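PDB 3LFJ: phosphotransferase system, mannose/fructose/N-acetylgalactosamine-specific component IIB from Thermoanaerobacter tengcongensis, which probably passes a phosphoryl group to an incoming sugar, as the IIB component of a mannose/sorbose-type bacterial phosphotransferase system. Local coordinates for residues 105-110 and 148-153. Numbering follows the deposited sequence.
Sequences KNIDTC and VKTLLE
Asn106 OD1, the N-cap acceptor of helix 107-115, is gripped twice by Thr109, and so fixes the start of the turn from which Ile107 reaches Thr150 and Leu151 of helix 145-158. Thr109 N lies 3.0 Å from Asn106 OD1, with a C=O...N angle of 164°, while Thr109 OG1 donates to the same Asn106 OD1 at 2.7 Å, tilted 16° from the carbonyl plane. Asparagine suits the cap because its short amide bends back onto the first turn; threonine supplies both a backbone and a side-chain donor.

Between the helices the contact is wholly apolar. Ile107 points toward the other helix. Its CG2, anti to the backbone N, lies 3.8 Å from Thr150 CG2, the two side chains alongside each other, head to tail. The Ile107 and Leu151 side chains cross at about a right angle: Leu151 CD2 lodges against the fork of Ile107, 4.1 Å from both CG1 and CG2, and Ile107 CD1 sits 4.1 Å from Leu151 CD1. A beta-branched isoleucine can thus touch both neighbours at once. Thr150 offers its methyl here and turns its hydroxyl back to Asp146 O, so a partly exposed residue keeps its polar atom bonded within its own helix.

Leu151 also rests on Leu123 and Ile125 of strand 122-127, and Cys110 touches Leu123. The two helices therefore pack side by side on one face of the sheet, in successive beta-alpha-beta crossovers sharing strand 122-127. Helix 107-115 joins strands 98-104 and 122-127 by stepping over strand 22-30, within the open alpha/beta/alpha sandwich of the PTS IIB sorbose family, parallel strand order 3-2-4-1-5-6.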
loop_
_atom_site.group_PDB
_atom_site.type_symbol
_atom_site.label_atom_id
_atom_site.label_comp_id
_atom_site.label_asym_id
_atom_site.label_seq_id
_atom_site.Cartn_x
_atom_site.Cartn_y
_atom_site.Cartn_z
ATOM N N LYS A 105 -0.433 -5.508 2.144
ATOM C CA LYS A 105 -0.904 -5.852 3.469
ATOM C C LYS A 105 0.000 -5.287 4.580
ATOM O O LYS A 105 -0.464 -5.011 5.685
ATOM C CB LYS A 105 -0.964 -7.380 3.580
ATOM C CG LYS A 105 -1.740 -7.917 4.758
ATOM C CD LYS A 105 -1.702 -9.445 4.687
ATOM C CE LYS A 105 -2.514 -10.065 5.809
ATOM N NZ LYS A 105 -2.417 -11.571 5.702
ATOM N N ASN A 106 1.290 -5.129 4.295
ATOM C CA ASN A 106 2.228 -4.742 5.337
ATOM C C ASN A 106 3.428 -3.982 4.786
ATOM O O ASN A 106 3.712 -4.016 3.584
ATOM C CB ASN A 106 2.679 -6.002 6.116
ATOM C CG ASN A 106 3.091 -7.135 5.206
ATOM O OD1 ASN A 106 3.981 -6.982 4.376
ATOM N ND2 ASN A 106 2.446 -8.294 5.366
ATOM N N ILE A 107 4.129 -3.306 5.701
ATOM C CA ILE A 107 5.302 -2.520 5.360
ATOM C C ILE A 107 6.421 -3.357 4.759
ATOM O O ILE A 107 7.039 -2.955 3.769
ATOM C CB ILE A 107 5.808 -1.719 6.590
ATOM C CG1 ILE A 107 4.794 -0.640 6.956
ATOM C CG2 ILE A 107 7.173 -1.099 6.288
ATOM C CD1 ILE A 107 4.949 -0.117 8.382
ATOM N N ASP A 108 6.661 -4.544 5.321
ATOM C CA ASP A 108 7.731 -5.366 4.802
ATOM C C ASP A 108 7.597 -5.711 3.320
ATOM O O ASP A 108 8.582 -5.734 2.573
ATOM C CB ASP A 108 7.875 -6.646 5.598
ATOM C CG ASP A 108 9.102 -7.417 5.185
ATOM O OD1 ASP A 108 8.970 -8.533 4.643
ATOM O OD2 ASP A 108 10.221 -6.869 5.346
ATOM N N THR A 109 6.376 -6.003 2.876
ATOM C CA THR A 109 6.204 -6.362 1.484
ATOM C C THR A 109 6.445 -5.147 0.596
ATOM O O THR A 109 7.039 -5.259 -0.471
ATOM C CB THR A 109 4.822 -6.989 1.239
ATOM O OG1 THR A 109 4.668 -8.145 2.086
ATOM C CG2 THR A 109 4.670 -7.415 -0.214
ATOM N N CYS A 110 6.014 -3.978 1.067
ATOM C CA CYS A 110 6.292 -2.747 0.349
ATOM C C CYS A 110 7.809 -2.515 0.255
ATOM O O CYS A 110 8.329 -2.221 -0.820
ATOM C CB CYS A 110 5.578 -1.575 1.023
ATOM S SG CYS A 110 5.874 -0.007 0.181
ATOM N N VAL A 148 8.541 2.294 12.148
ATOM C CA VAL A 148 8.751 3.698 11.840
ATOM C C VAL A 148 10.156 3.908 11.270
ATOM O O VAL A 148 10.324 4.672 10.322
ATOM C CB VAL A 148 8.512 4.597 13.058
ATOM C CG1 VAL A 148 8.789 6.035 12.690
ATOM C CG2 VAL A 148 7.067 4.441 13.538
ATOM N N LYS A 149 11.143 3.200 11.826
ATOM C CA LYS A 149 12.507 3.239 11.294
ATOM C C LYS A 149 12.533 2.778 9.834
ATOM O O LYS A 149 13.201 3.374 8.983
ATOM C CB LYS A 149 13.454 2.387 12.149
ATOM C CG LYS A 149 13.797 3.009 13.501
ATOM N N THR A 150 11.782 1.761 9.502
ATOM C CA THR A 150 11.684 1.273 8.132
ATOM C C THR A 150 11.037 2.312 7.221
ATOM O O THR A 150 11.470 2.483 6.060
ATOM C CB THR A 150 10.886 -0.043 8.083
ATOM O OG1 THR A 150 11.548 -1.037 8.874
ATOM C CG2 THR A 150 10.916 -0.633 6.682
ATOM N N LEU A 151 10.013 2.955 7.675
ATOM C CA LEU A 151 9.365 3.961 6.848
ATOM C C LEU A 151 10.310 5.131 6.573
ATOM O O LEU A 151 10.389 5.622 5.447
ATOM C CB LEU A 151 8.058 4.440 7.481
ATOM C CG LEU A 151 6.939 3.387 7.488
ATOM C CD1 LEU A 151 5.727 3.915 8.233
ATOM C CD2 LEU A 151 6.565 2.997 6.073
ATOM N N LEU A 152 11.052 5.527 7.601
ATOM C CA LEU A 152 12.048 6.586 7.459
ATOM C C LEU A 152 13.123 6.202 6.452
ATOM O O LEU A 152 13.575 7.037 5.663
ATOM C CB LEU A 152 12.673 6.904 8.812
ATOM C CG LEU A 152 11.743 7.690 9.739
ATOM C CD1 LEU A 152 12.320 7.823 11.135
ATOM C CD2 LEU A 152 11.447 9.060 9.144
ATOM N N GLU A 153 13.530 4.938 6.480
ATOM C CA GLU A 153 14.533 4.445 5.548
ATOM C C GLU A 153 14.020 4.468 4.106
ATOM O O GLU A 153 14.764 4.805 3.179
ATOM C CB GLU A 153 14.999 3.048 5.965
ATOM C CG GLU A 153 15.950 2.383 5.005
ATOM C CD GLU A 153 16.365 0.999 5.477
ATOM O OE1 GLU A 153 15.499 0.250 5.982
ATOM O OE2 GLU A 153 17.560 0.662 5.336
#